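Exo-1,3/1,4-beta-glucanase (Pseudoalteromonas sp., PDB 3RRX) probably hydrolyses beta-1,3- and beta-1,4-linked glucans from their chain ends, as an exo-acting glycoside hydrolase of family 3. Local coordinates at residues T34-V39 and Q336-V341; A214-G219 and S257-F262; V227-T232 and Y492-G497; V399-N404 and D545-A550; F574-K579 and L610-N615. The protein carries 1 engineered substitution. One frame throughout, in Å; residues are numbered along the deposited sequence.

Contact 1 of 5, residues T34-V39 and Q336-V341; sequences TIEQKV and QVKAGV
Ile35 and Val337 form the apolar centre of this contact between helices 35-42 and 326-338, the two side chains lying flank to flank with their ends pointing opposite ways. From CB, Ile35 splits into two branches. The methyl CG2, anti to the backbone N, meets Val337 CG1 at 3.8 Å and also lies 4.0 Å from Val337 CB. The other branch runs through CG1 to CD1, and this tip lies 3.9 Å from the same Val337 CG1 and 4.2 Å from Lys338 CG, so the methyl of Val337 is touched by both branches. One turn further along, Val39 CG2 reaches Val337 CG2 at a looser 4.3 Å.

A salt bridge borders this apolar patch. Lys338 runs extended beyond CG, whereas Glu36 bends at chi2 (86°), and the two chains cross at about a right angle. Lys338 NZ donates to Glu36 OE2 at 2.8 Å, arriving on the syn side but 33° out of the carboxylate plane. At the start of helix 35-42, Thr34 and Gln37 form a capping box, and Gly340, in a Schellman motif, follows helix 326-338. Ile347 of helix 344-361 adds to the cover of Val337. The contact is helix-helix packing on the outside of the TIM-barrel-type domain, where an early helix of the chain meets one near the end of the family's N-terminal domain.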
# COMPACT_ATOMS: atom_id res chain seq x y z
N THR A 34 36.17 6.51 3.34
CA THR A 34 36.80 5.20 3.47
C THR A 34 35.82 4.11 3.03
O THR A 34 34.62 4.37 2.90
CB THR A 34 37.18 4.91 4.93
OG1 THR A 34 36.01 4.96 5.74
CG2 THR A 34 38.20 5.94 5.46
N ILE A 35 36.33 2.90 2.82
CA ILE A 35 35.46 1.76 2.56
C ILE A 35 34.41 1.64 3.66
O ILE A 35 33.24 1.39 3.39
CB ILE A 35 36.27 0.45 2.48
CG1 ILE A 35 37.10 0.41 1.19
CG2 ILE A 35 35.34 -0.77 2.55
CD1 ILE A 35 38.07 -0.76 1.12
N GLU A 36 34.83 1.83 4.90
CA GLU A 36 33.94 1.69 6.05
C GLU A 36 32.79 2.70 5.99
O GLU A 36 31.63 2.37 6.26
CB GLU A 36 34.73 1.88 7.36
CG GLU A 36 35.51 0.64 7.81
CD GLU A 36 36.91 0.51 7.20
OE1 GLU A 36 37.28 1.28 6.27
OE2 GLU A 36 37.65 -0.38 7.66
N GLN A 37 33.12 3.95 5.67
CA GLN A 37 32.10 4.98 5.56
C GLN A 37 31.14 4.71 4.40
O GLN A 37 29.94 4.96 4.51
CB GLN A 37 32.75 6.36 5.46
CG GLN A 37 33.41 6.80 6.78
CD GLN A 37 34.51 7.83 6.59
OE1 GLN A 37 34.88 8.15 5.46
NE2 GLN A 37 35.03 8.35 7.70
N LYS A 38 31.66 4.19 3.29
CA LYS A 38 30.80 3.89 2.14
C LYS A 38 29.82 2.78 2.48
O LYS A 38 28.62 2.88 2.20
CB LYS A 38 31.64 3.51 0.92
CG LYS A 38 32.50 4.65 0.41
CD LYS A 38 33.43 4.19 -0.72
CE LYS A 38 34.39 5.31 -1.12
NZ LYS A 38 35.26 4.93 -2.28
N VAL A 39 30.32 1.71 3.10
CA VAL A 39 29.45 0.60 3.46
C VAL A 39 28.36 1.05 4.46
O VAL A 39 27.22 0.62 4.37
CB VAL A 39 30.25 -0.60 4.00
CG1 VAL A 39 29.32 -1.69 4.50
CG2 VAL A 39 31.17 -1.17 2.88
N GLN A 336 34.37 -8.22 2.94
CA GLN A 336 34.16 -8.72 1.59
C GLN A 336 34.68 -7.74 0.56
O GLN A 336 35.25 -8.13 -0.45
CB GLN A 336 32.67 -9.04 1.36
CG GLN A 336 32.24 -10.35 1.97
CD GLN A 336 30.76 -10.64 1.78
OE1 GLN A 336 29.91 -9.76 1.97
NE2 GLN A 336 30.43 -11.87 1.41
N VAL A 337 34.50 -6.45 0.81
CA VAL A 337 35.07 -5.45 -0.08
C VAL A 337 36.60 -5.53 -0.04
O VAL A 337 37.26 -5.50 -1.08
CB VAL A 337 34.63 -4.02 0.31
CG1 VAL A 337 35.36 -3.00 -0.56
CG2 VAL A 337 33.10 -3.87 0.17
N LYS A 338 37.15 -5.64 1.16
CA LYS A 338 38.60 -5.79 1.32
C LYS A 338 39.13 -7.09 0.70
O LYS A 338 40.25 -7.13 0.18
CB LYS A 338 39.00 -5.68 2.79
CG LYS A 338 38.76 -4.28 3.34
CD LYS A 338 39.15 -4.18 4.80
CE LYS A 338 39.06 -2.73 5.27
NZ LYS A 338 39.09 -2.64 6.75
N ALA A 339 38.32 -8.15 0.73
CA ALA A 339 38.68 -9.42 0.09
C ALA A 339 38.57 -9.36 -1.43
O ALA A 339 38.99 -10.29 -2.12
CB ALA A 339 37.82 -10.56 0.62
N GLY A 340 37.98 -8.29 -1.94
CA GLY A 340 37.83 -8.13 -3.38
C GLY A 340 36.61 -8.79 -4.02
O GLY A 340 36.47 -8.76 -5.24
N VAL A 341 35.73 -9.38 -3.22
CA VAL A 341 34.58 -10.09 -3.80
C VAL A 341 33.36 -9.18 -3.96
O VAL A 341 32.35 -9.58 -4.56
CB VAL A 341 34.23 -11.37 -3.03
CG1 VAL A 341 35.43 -12.32 -3.03
CG2 VAL A 341 33.78 -11.05 -1.59

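Contact 2 of 5, residues A214-G219 and S257-F262; sequences AKHFVG and SVMASF
Ala214 and Val258 open a parallel strand pair whose first half is tightly joined. Ala214 N donates to Ser257 O, and Ala214 O takes the N-H of Met259 at 3.0 Å. Further on, Phe217 N gives the shortest bond of the set, 2.7 Å to Met259 O, with the donor in the carbonyl plane. Side chains close both faces. Phe217 CB presses on Val258 CG1 at 3.5 Å; on the other face Met259 runs alongside Lys215 and His216, its SD 3.6 Å from His216 CD2 and oblique to the ring. Because Met259 CG is anti to the backbone N and chi2 is also near 180°, the sulfur is carried out level with the imidazole, whose own face lies over Lys215 CB.

The far end is looser in its bonding, though still buried. Ser261 N to Phe217 O and Val218 N to Ser261 OG are both 2.9 Å but bent and weak, while Ser261 OG has a better partner in Asn263. Ala260 O finds no polar partner in the model. The peptides before His216 and Val218 are both cis, and the register shifts by one between the Ala214-Val258 and Phe217-Ala260 pairs. Lys215 NZ salt-bridges Asp110. A Lys-His pair with a non-prolyl cis peptide near the end of a parallel strand is consistent with the family 3 barrel, and TIM barrels carry their active sites at this C-terminal strand end.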
# COMPACT_ATOMS: atom_id res chain seq x y z
N ALA A 214 9.23 3.01 -5.17
CA ALA A 214 8.23 2.19 -5.85
C ALA A 214 8.53 0.71 -5.62
O ALA A 214 9.65 0.25 -5.87
CB ALA A 214 8.18 2.52 -7.34
N LYS A 215 7.52 -0.03 -5.13
CA LYS A 215 7.63 -1.44 -4.75
C LYS A 215 6.70 -2.26 -5.64
O LYS A 215 5.67 -1.74 -6.06
CB LYS A 215 7.11 -1.64 -3.31
CG LYS A 215 7.62 -0.66 -2.25
CD LYS A 215 6.83 -0.87 -0.94
CE LYS A 215 5.42 -0.30 -1.05
NZ LYS A 215 4.56 -0.56 0.15
N HIS A 216 7.02 -3.52 -5.95
CA HIS A 216 8.32 -4.16 -5.74
C HIS A 216 8.79 -4.64 -7.11
O HIS A 216 7.99 -5.11 -7.92
CB HIS A 216 8.19 -5.40 -4.87
CG HIS A 216 7.71 -5.13 -3.47
ND1 HIS A 216 6.37 -5.01 -3.16
CD2 HIS A 216 8.38 -5.00 -2.31
CE1 HIS A 216 6.25 -4.79 -1.86
NE2 HIS A 216 7.45 -4.78 -1.32
N PHE A 217 10.09 -4.55 -7.38
CA PHE A 217 10.63 -4.99 -8.66
C PHE A 217 11.14 -6.42 -8.51
O PHE A 217 12.15 -6.61 -7.83
CB PHE A 217 11.77 -4.05 -9.08
CG PHE A 217 12.16 -4.19 -10.52
CD1 PHE A 217 11.50 -3.46 -11.50
CD2 PHE A 217 13.18 -5.05 -10.91
CE1 PHE A 217 11.84 -3.60 -12.84
CE2 PHE A 217 13.52 -5.19 -12.24
CZ PHE A 217 12.86 -4.46 -13.21
N VAL A 218 10.50 -7.42 -9.12
CA VAL A 218 9.39 -7.28 -10.06
C VAL A 218 8.69 -8.65 -10.17
O VAL A 218 9.30 -9.68 -9.90
CB VAL A 218 9.89 -6.89 -11.48
CG1 VAL A 218 10.83 -7.97 -12.03
CG2 VAL A 218 8.72 -6.70 -12.45
N GLY A 219 7.41 -8.64 -10.54
CA GLY A 219 6.67 -9.87 -10.80
C GLY A 219 5.99 -10.52 -9.59
O GLY A 219 5.50 -11.65 -9.68
N SER A 257 13.72 5.77 -5.51
CA SER A 257 14.09 4.45 -5.02
C SER A 257 13.17 3.37 -5.60
O SER A 257 12.00 3.62 -5.85
CB SER A 257 14.01 4.43 -3.49
OG SER A 257 14.38 3.15 -2.98
N VAL A 258 13.73 2.18 -5.81
CA VAL A 258 12.95 1.00 -6.21
C VAL A 258 13.23 -0.11 -5.19
O VAL A 258 14.39 -0.36 -4.86
CB VAL A 258 13.37 0.55 -7.63
CG1 VAL A 258 12.85 -0.86 -7.96
CG2 VAL A 258 12.89 1.56 -8.66
N MET A 259 12.19 -0.76 -4.69
CA MET A 259 12.41 -1.89 -3.78
C MET A 259 12.36 -3.23 -4.53
O MET A 259 11.41 -3.50 -5.27
CB MET A 259 11.40 -1.88 -2.62
CG MET A 259 11.64 -2.97 -1.56
SD MET A 259 10.47 -2.98 -0.17
CE MET A 259 10.94 -1.47 0.71
N ALA A 260 13.37 -4.07 -4.33
CA ALA A 260 13.38 -5.40 -4.96
C ALA A 260 12.35 -6.32 -4.30
O ALA A 260 11.95 -6.09 -3.15
CB ALA A 260 14.77 -6.02 -4.89
N SER A 261 11.94 -7.36 -5.01
CA SER A 261 10.82 -8.20 -4.57
C SER A 261 11.25 -9.53 -3.94
O SER A 261 12.31 -10.08 -4.26
CB SER A 261 9.89 -8.49 -5.76
OG SER A 261 10.61 -9.15 -6.81
N PHE A 262 10.41 -10.06 -3.05
CA PHE A 262 10.65 -11.33 -2.36
C PHE A 262 10.55 -12.55 -3.28
O PHE A 262 11.16 -13.58 -3.01
CB PHE A 262 9.62 -11.55 -1.25
CG PHE A 262 9.88 -10.79 0.02
CD1 PHE A 262 11.03 -11.01 0.76
CD2 PHE A 262 8.93 -9.91 0.52
CE1 PHE A 262 11.25 -10.33 1.96
CE2 PHE A 262 9.13 -9.22 1.71
CZ PHE A 262 10.30 -9.44 2.43

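Contact 3 of 5, residues V227-T232 and Y492-G497; sequences VDRGNT and YAEWFG
One water is gripped by three side chains at once: it donates to Asp228 OD2 and to Glu494 OE2 and accepts from Arg229 NE, each at 2.6 Å. It lies between the two carboxylates, whose OD2 and OE2 atoms stand 4.4 Å apart, and the guanidinium N-H. Arg229 NH2 adds only a long salt bridge, 3.7 Å to Glu494 OE2, which lies at the guanidinium edge with the two planes nearly coplanar. Asp228 and Arg229 take the central corners of the type II beta turn Val227 to Gly230 and reach toward the 492-497 loop, joining the N-terminal family 3 domain to the C-terminal one. An ethanediol, probably from the crystallisation liquor, lies about 4 Å (nearest atoms) from the Arg229 side chain, consistent with a pocket here. Trp495, with CG between its backbone N and carbonyl carbon (chi1 68°), offers its ring edge to Asp228 OD2, 3.6 Å from CE3. The other carboxylate oxygens have tryptophan partners, Trp171 for Asp228 OD1 and Trp437 for Glu494 OE1.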
# COMPACT_ATOMS: atom_id res chain seq x y z
N VAL A 227 1.03 -17.78 -4.48
CA VAL A 227 1.75 -17.99 -3.23
C VAL A 227 2.65 -16.78 -2.92
O VAL A 227 3.40 -16.34 -3.78
CB VAL A 227 2.62 -19.27 -3.30
CG1 VAL A 227 3.51 -19.38 -2.06
CG2 VAL A 227 1.73 -20.51 -3.46
N ASP A 228 2.55 -16.25 -1.71
CA ASP A 228 3.33 -15.08 -1.31
C ASP A 228 4.82 -15.42 -1.31
O ASP A 228 5.24 -16.40 -0.70
CB ASP A 228 2.89 -14.60 0.08
CG ASP A 228 3.58 -13.32 0.51
OD1 ASP A 228 3.64 -12.35 -0.29
OD2 ASP A 228 4.06 -13.28 1.65
N ARG A 229 5.62 -14.59 -2.00
CA ARG A 229 7.07 -14.81 -2.13
C ARG A 229 7.35 -16.06 -2.96
O ARG A 229 8.43 -16.65 -2.84
CB ARG A 229 7.73 -14.97 -0.75
CG ARG A 229 7.44 -13.84 0.23
CD ARG A 229 8.40 -13.91 1.39
NE ARG A 229 8.13 -12.91 2.42
CZ ARG A 229 8.94 -12.67 3.44
NH1 ARG A 229 10.07 -13.36 3.56
NH2 ARG A 229 8.63 -11.75 4.34
N GLY A 230 6.39 -16.43 -3.80
CA GLY A 230 6.48 -17.65 -4.58
C GLY A 230 7.24 -17.48 -5.88
O GLY A 230 8.06 -16.58 -6.03
N ASN A 231 6.97 -18.37 -6.83
CA ASN A 231 7.75 -18.44 -8.06
C ASN A 231 6.97 -17.91 -9.25
O ASN A 231 5.89 -18.41 -9.58
CB ASN A 231 8.19 -19.88 -8.31
CG ASN A 231 9.26 -19.99 -9.37
OD1 ASN A 231 9.98 -19.02 -9.66
ND2 ASN A 231 9.40 -21.17 -9.96
N THR A 232 7.50 -16.88 -9.89
CA THR A 232 6.82 -16.30 -11.04
C THR A 232 7.34 -16.93 -12.34
O THR A 232 8.48 -16.73 -12.72
CB THR A 232 7.00 -14.79 -11.09
OG1 THR A 232 6.39 -14.21 -9.93
CG2 THR A 232 6.35 -14.23 -12.35
N TYR A 492 -5.87 -9.02 7.04
CA TYR A 492 -4.66 -9.82 6.91
C TYR A 492 -3.59 -9.05 6.16
O TYR A 492 -3.87 -8.03 5.52
CB TYR A 492 -4.96 -11.14 6.17
CG TYR A 492 -5.66 -10.93 4.84
CD1 TYR A 492 -4.95 -10.57 3.70
CD2 TYR A 492 -7.04 -11.08 4.74
CE1 TYR A 492 -5.59 -10.37 2.49
CE2 TYR A 492 -7.69 -10.89 3.53
CZ TYR A 492 -6.96 -10.53 2.41
OH TYR A 492 -7.60 -10.32 1.22
N ALA A 493 -2.36 -9.54 6.24
CA ALA A 493 -1.24 -8.99 5.48
C ALA A 493 -0.32 -10.12 5.06
O ALA A 493 -0.13 -11.07 5.81
CB ALA A 493 -0.47 -7.98 6.32
N GLU A 494 0.24 -10.01 3.86
CA GLU A 494 1.23 -10.97 3.36
C GLU A 494 0.68 -12.40 3.39
O GLU A 494 -0.51 -12.61 3.14
CB GLU A 494 2.57 -10.83 4.10
CG GLU A 494 3.13 -9.40 4.05
CD GLU A 494 4.52 -9.26 4.67
OE1 GLU A 494 4.69 -8.46 5.61
OE2 GLU A 494 5.45 -9.94 4.21
N TRP A 495 1.54 -13.37 3.68
CA TRP A 495 1.15 -14.77 3.48
C TRP A 495 -0.04 -15.22 4.35
O TRP A 495 -0.70 -16.21 4.03
CB TRP A 495 2.36 -15.70 3.67
CG TRP A 495 2.85 -15.75 5.08
CD1 TRP A 495 2.46 -16.62 6.05
CD2 TRP A 495 3.83 -14.89 5.68
NE1 TRP A 495 3.12 -16.35 7.22
CE2 TRP A 495 3.97 -15.30 7.02
CE3 TRP A 495 4.60 -13.82 5.21
CZ2 TRP A 495 4.84 -14.67 7.91
CZ3 TRP A 495 5.47 -13.20 6.09
CH2 TRP A 495 5.59 -13.62 7.43
N PHE A 496 -0.32 -14.50 5.43
CA PHE A 496 -1.49 -14.80 6.27
C PHE A 496 -2.77 -14.78 5.45
O PHE A 496 -3.76 -15.42 5.81
CB PHE A 496 -1.64 -13.79 7.41
CG PHE A 496 -0.76 -14.05 8.59
CD1 PHE A 496 -1.31 -14.17 9.86
CD2 PHE A 496 0.62 -14.13 8.45
CE1 PHE A 496 -0.50 -14.38 10.97
CE2 PHE A 496 1.44 -14.35 9.55
CZ PHE A 496 0.87 -14.48 10.82
N GLY A 497 -2.76 -14.02 4.35
CA GLY A 497 -3.93 -13.87 3.50
C GLY A 497 -3.94 -14.76 2.26
O GLY A 497 -4.87 -14.69 1.46
O HOH W 1 5.91 -11.54 2.25

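Contact 4 of 5, residues V399-N404 and D545-A550; sequences VLLKNN and DAFVAA
Backbone hydrogen bonds join Val399 and Ala549 in both directions: Val399 N reaches Ala549 O at 3.0 Å, and Ala549 N reaches Val399 O at 2.8 Å. Beyond this antiparallel pair the register slips by one residue in a classic beta bulge, Leu401 and Lys402 both facing Phe547. Phe547 O takes the N-H of Leu401 at 3.0 Å, nearly along the C=O axis, and a weaker one from Lys402 N at 3.3 Å. The pairing then resumes, with Phe547 N bonded to Lys402 O and Asn404 N to Asp545 O.

Apolar contacts flank these bonds. The bulge turns Leu401 toward the partner strand, where it lies alongside Phe547 and brings CD1 to 3.7 Å from CD2 of the ring. The same methyl is also near Ala549 CB. On the opposite face, Leu400 CD1 meets Val548 CG2 at 3.9 Å.

Polar side chains finish the end of the pair. Lys402 is fully extended and lays its aliphatic chain past Asp545, so that Lys402 CG lies 3.5 Å from Asp545 O; its NZ is held by the carbonyls of Ser544 and Leu541. Asn403 OD1 instead accepts from Leu408 N.

Strand 399-403 is an edge strand of the mixed sheet and runs against its otherwise parallel course. Strand 546-551 leads inward to strand 525-530, where Phe529 meets the Phe547 ring, while Leu400 bonds through its backbone to Leu610.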
# COMPACT_ATOMS: atom_id res chain seq x y z
N VAL A 399 -18.11 -0.42 -5.83
CA VAL A 399 -18.64 -0.97 -7.06
C VAL A 399 -19.98 -1.66 -6.78
O VAL A 399 -20.06 -2.59 -5.96
CB VAL A 399 -17.66 -1.94 -7.75
CG1 VAL A 399 -18.30 -2.53 -9.01
CG2 VAL A 399 -16.35 -1.23 -8.11
N LEU A 400 -21.03 -1.19 -7.44
CA LEU A 400 -22.36 -1.77 -7.30
C LEU A 400 -22.49 -2.98 -8.24
O LEU A 400 -22.54 -2.83 -9.45
CB LEU A 400 -23.43 -0.71 -7.61
CG LEU A 400 -24.91 -1.10 -7.49
CD1 LEU A 400 -25.24 -1.50 -6.06
CD2 LEU A 400 -25.78 0.07 -7.93
N LEU A 401 -22.52 -4.19 -7.67
CA LEU A 401 -22.59 -5.42 -8.45
C LEU A 401 -24.04 -5.80 -8.76
O LEU A 401 -24.33 -6.34 -9.83
CB LEU A 401 -21.90 -6.58 -7.73
CG LEU A 401 -20.40 -6.42 -7.44
CD1 LEU A 401 -19.87 -7.67 -6.74
CD2 LEU A 401 -19.59 -6.14 -8.70
N LYS A 402 -24.94 -5.51 -7.82
CA LYS A 402 -26.34 -5.90 -7.93
C LYS A 402 -27.19 -4.85 -7.22
O LYS A 402 -26.84 -4.39 -6.13
CB LYS A 402 -26.56 -7.28 -7.29
CG LYS A 402 -28.01 -7.75 -7.23
CD LYS A 402 -28.11 -9.18 -6.68
CE LYS A 402 -29.57 -9.66 -6.63
NZ LYS A 402 -29.64 -11.06 -6.12
N ASN A 403 -28.29 -4.46 -7.86
CA ASN A 403 -29.25 -3.51 -7.28
C ASN A 403 -30.65 -3.83 -7.79
O ASN A 403 -31.24 -3.05 -8.53
CB ASN A 403 -28.87 -2.08 -7.64
CG ASN A 403 -29.68 -1.04 -6.87
OD1 ASN A 403 -30.23 -1.34 -5.81
ND2 ASN A 403 -29.73 0.18 -7.39
N ASN A 404 -31.18 -4.99 -7.41
CA ASN A 404 -32.46 -5.45 -7.95
C ASN A 404 -33.61 -4.56 -7.53
O ASN A 404 -33.68 -4.14 -6.37
CB ASN A 404 -32.72 -6.91 -7.57
CG ASN A 404 -31.99 -7.88 -8.47
OD1 ASN A 404 -31.02 -7.51 -9.14
ND2 ASN A 404 -32.46 -9.12 -8.52
N ASP A 545 -30.66 -8.42 -2.12
CA ASP A 545 -31.35 -7.61 -3.13
C ASP A 545 -30.39 -6.65 -3.82
O ASP A 545 -30.47 -6.43 -5.04
CB ASP A 545 -32.50 -6.84 -2.48
CG ASP A 545 -33.55 -7.76 -1.91
OD1 ASP A 545 -33.52 -8.05 -0.70
OD2 ASP A 545 -34.38 -8.25 -2.70
N ALA A 546 -29.48 -6.08 -3.04
CA ALA A 546 -28.36 -5.30 -3.58
C ALA A 546 -27.05 -5.78 -2.97
O ALA A 546 -27.03 -6.32 -1.86
CB ALA A 546 -28.56 -3.82 -3.32
N PHE A 547 -25.95 -5.60 -3.70
CA PHE A 547 -24.66 -6.07 -3.24
C PHE A 547 -23.59 -5.09 -3.70
O PHE A 547 -23.47 -4.82 -4.91
CB PHE A 547 -24.40 -7.47 -3.80
CG PHE A 547 -23.20 -8.18 -3.22
CD1 PHE A 547 -23.37 -9.22 -2.31
CD2 PHE A 547 -21.90 -7.85 -3.61
CE1 PHE A 547 -22.27 -9.90 -1.79
CE2 PHE A 547 -20.80 -8.52 -3.10
CZ PHE A 547 -20.98 -9.55 -2.19
N VAL A 548 -22.83 -4.56 -2.75
CA VAL A 548 -21.79 -3.57 -3.03
C VAL A 548 -20.40 -4.10 -2.67
O VAL A 548 -20.18 -4.53 -1.54
CB VAL A 548 -22.03 -2.26 -2.23
CG1 VAL A 548 -20.91 -1.25 -2.49
CG2 VAL A 548 -23.39 -1.66 -2.58
N ALA A 549 -19.48 -4.07 -3.63
CA ALA A 549 -18.09 -4.36 -3.33
C ALA A 549 -17.45 -3.08 -2.81
O ALA A 549 -17.26 -2.13 -3.58
CB ALA A 549 -17.35 -4.87 -4.57
N ALA A 550 -17.15 -3.04 -1.52
CA ALA A 550 -16.59 -1.84 -0.89
C ALA A 550 -15.09 -1.95 -0.65
O ALA A 550 -14.45 -0.99 -0.21
CB ALA A 550 -17.34 -1.53 0.44

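Contact 5 of 5, residues F574-K579 and L610-N615; sequences FDFTGK and LTYQDN
A type I beta turn, Thr611 to Asp614, sets its first two residues against Asp575 and Phe576 of a neighbouring loop. Tyr612 N donates to Asp575 OD1 at 2.8 Å in a nearly straight bond (171°) that uses the syn lone pair. With its CG anti to the backbone N (chi1 -161°), Asp575 lies beside Tyr612 with the two side chains heading opposite ways, and its carboxylate is nearly parallel to the phenol ring, OD1 coming 3.3 Å from Tyr612 CG. The other oxygen is bridged by water: the solvent molecule donates to Asp575 OD2 at 2.6 Å and to Gln613 OE1.

Behind this polar pair, Phe576 points its ring edge at the Tyr612 face in an offset edge-to-face pair, centroids 5.4 Å apart and planes at 85°. Its CE2 comes 3.6 Å from Tyr612 CZ, while the Tyr612 hydroxyl is tied to Val563 O. Thr611 CG2 packs against Phe576 O at 3.5 Å. A second water joins Gly578 O to Leu610 O.

The turn also holds itself: Thr611 OG1 accepts from Gln613 N at 3.1 Å, and Thr611 N is bonded to Asp614 OD2. Phe576 further packs on Leu400 of strand 399-403 and on Val563 and Leu564. Two irregular loops of the family 3 C-terminal domain thus meet, one of them built as an ST turn within a type I turn, closed by an aspartate side chain.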
# COMPACT_ATOMS: atom_id res chain seq x y z
N PHE A 574 -25.03 11.04 -3.94
CA PHE A 574 -23.92 10.61 -4.79
C PHE A 574 -24.31 9.31 -5.48
O PHE A 574 -24.88 8.42 -4.86
CB PHE A 574 -22.67 10.36 -3.95
CG PHE A 574 -22.07 11.61 -3.35
CD1 PHE A 574 -21.11 12.32 -4.05
CD2 PHE A 574 -22.45 12.05 -2.10
CE1 PHE A 574 -20.55 13.47 -3.51
CE2 PHE A 574 -21.89 13.19 -1.54
CZ PHE A 574 -20.94 13.90 -2.25
N ASP A 575 -24.00 9.19 -6.77
CA ASP A 575 -24.26 7.95 -7.49
C ASP A 575 -22.97 7.12 -7.42
O ASP A 575 -21.92 7.65 -7.08
CB ASP A 575 -24.63 8.26 -8.95
CG ASP A 575 -25.35 7.10 -9.65
OD1 ASP A 575 -25.33 5.95 -9.16
OD2 ASP A 575 -25.94 7.34 -10.73
N PHE A 576 -23.05 5.83 -7.72
CA PHE A 576 -21.86 5.01 -7.88
C PHE A 576 -21.09 5.45 -9.12
O PHE A 576 -21.69 5.82 -10.13
CB PHE A 576 -22.24 3.53 -8.04
CG PHE A 576 -22.69 2.89 -6.76
CD1 PHE A 576 -21.77 2.23 -5.94
CD2 PHE A 576 -24.02 2.95 -6.35
CE1 PHE A 576 -22.19 1.64 -4.75
CE2 PHE A 576 -24.44 2.36 -5.18
CZ PHE A 576 -23.52 1.70 -4.38
N THR A 577 -19.76 5.41 -9.04
CA THR A 577 -18.91 5.73 -10.18
C THR A 577 -17.84 4.66 -10.41
O THR A 577 -17.29 4.56 -11.50
CB THR A 577 -18.22 7.11 -10.01
OG1 THR A 577 -17.57 7.17 -8.74
CG2 THR A 577 -19.25 8.24 -10.09
N GLY A 578 -17.55 3.86 -9.38
CA GLY A 578 -16.50 2.87 -9.47
C GLY A 578 -16.80 1.75 -10.46
O GLY A 578 -17.97 1.44 -10.72
N LYS A 579 -15.75 1.16 -11.02
CA LYS A 579 -15.85 0.06 -11.97
C LYS A 579 -14.79 -0.98 -11.61
O LYS A 579 -13.67 -0.61 -11.24
CB LYS A 579 -15.57 0.57 -13.40
CG LYS A 579 -16.45 1.72 -13.85
CD LYS A 579 -17.90 1.28 -14.03
CE LYS A 579 -18.77 2.42 -14.56
NZ LYS A 579 -20.12 1.94 -14.97
N LEU A 610 -22.56 -1.12 -11.87
CA LEU A 610 -23.87 -0.50 -12.04
C LEU A 610 -23.90 0.91 -11.47
O LEU A 610 -23.07 1.28 -10.63
CB LEU A 610 -24.96 -1.34 -11.37
CG LEU A 610 -25.16 -2.78 -11.84
CD1 LEU A 610 -26.25 -3.45 -11.01
CD2 LEU A 610 -25.48 -2.87 -13.33
N THR A 611 -24.86 1.70 -11.94
CA THR A 611 -25.14 2.99 -11.32
C THR A 611 -26.65 3.10 -11.13
O THR A 611 -27.41 2.26 -11.60
CB THR A 611 -24.70 4.18 -12.19
OG1 THR A 611 -25.58 4.30 -13.31
CG2 THR A 611 -23.26 4.02 -12.67
N TYR A 612 -27.07 4.15 -10.44
CA TYR A 612 -28.49 4.37 -10.21
C TYR A 612 -29.25 4.67 -11.51
O TYR A 612 -30.47 4.59 -11.55
CB TYR A 612 -28.68 5.50 -9.19
CG TYR A 612 -28.20 5.14 -7.80
CD1 TYR A 612 -28.18 3.83 -7.36
CD2 TYR A 612 -27.75 6.13 -6.93
CE1 TYR A 612 -27.75 3.50 -6.08
CE2 TYR A 612 -27.31 5.82 -5.65
CZ TYR A 612 -27.32 4.50 -5.23
OH TYR A 612 -26.89 4.19 -3.95
N GLN A 613 -28.52 5.00 -12.57
CA GLN A 613 -29.15 5.23 -13.87
C GLN A 613 -29.52 3.92 -14.57
O GLN A 613 -30.32 3.92 -15.51
CB GLN A 613 -28.26 6.08 -14.77
CG GLN A 613 -28.10 7.51 -14.29
CD GLN A 613 -29.43 8.22 -14.14
OE1 GLN A 613 -29.75 8.75 -13.07
NE2 GLN A 613 -30.22 8.23 -15.21
N ASP A 614 -28.94 2.81 -14.14
CA ASP A 614 -29.27 1.50 -14.71
C ASP A 614 -30.55 0.93 -14.12
O ASP A 614 -30.89 1.20 -12.97
CB ASP A 614 -28.13 0.51 -14.50
CG ASP A 614 -26.86 0.95 -15.17
OD1 ASP A 614 -26.92 1.39 -16.34
OD2 ASP A 614 -25.79 0.87 -14.52
N ASN A 615 -31.26 0.13 -14.91
CA ASN A 615 -32.38 -0.63 -14.40
C ASN A 615 -32.20 -2.10 -14.76
O ASN A 615 -32.99 -2.68 -15.49
CB ASN A 615 -33.71 -0.09 -14.92
CG ASN A 615 -33.95 1.35 -14.50
OD1 ASN A 615 -34.35 1.62 -13.37
ND2 ASN A 615 -33.67 2.28 -15.41
O HOH W 2 -27.95 9.02 -10.84
O HOH W 3 -20.56 0.61 -9.64

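Contacts 2 and 4 are buried strand pairs in the two domains, parallel in the barrel-type N-terminal domain and antiparallel with a bulge at the margin of the C-terminal sheet. The others are partly buried: contact 1 joins outer helices at one end of the molecule, and contact 5 joins loops toward the other, about 61 Å away between centres. Contact 5 continues contact 4 through the Leu400 O to Leu610 N link. Contact 3 alone bridges the two family domains and touches contact 2 through an Arg229-Phe262 cation-pi contact and a probable Thr232 OG1 to Gly219 O bond. Backbone bonds dominate the strand pairs; a direct salt bridge borders contact 1, whereas water mediates in contacts 3 and 5.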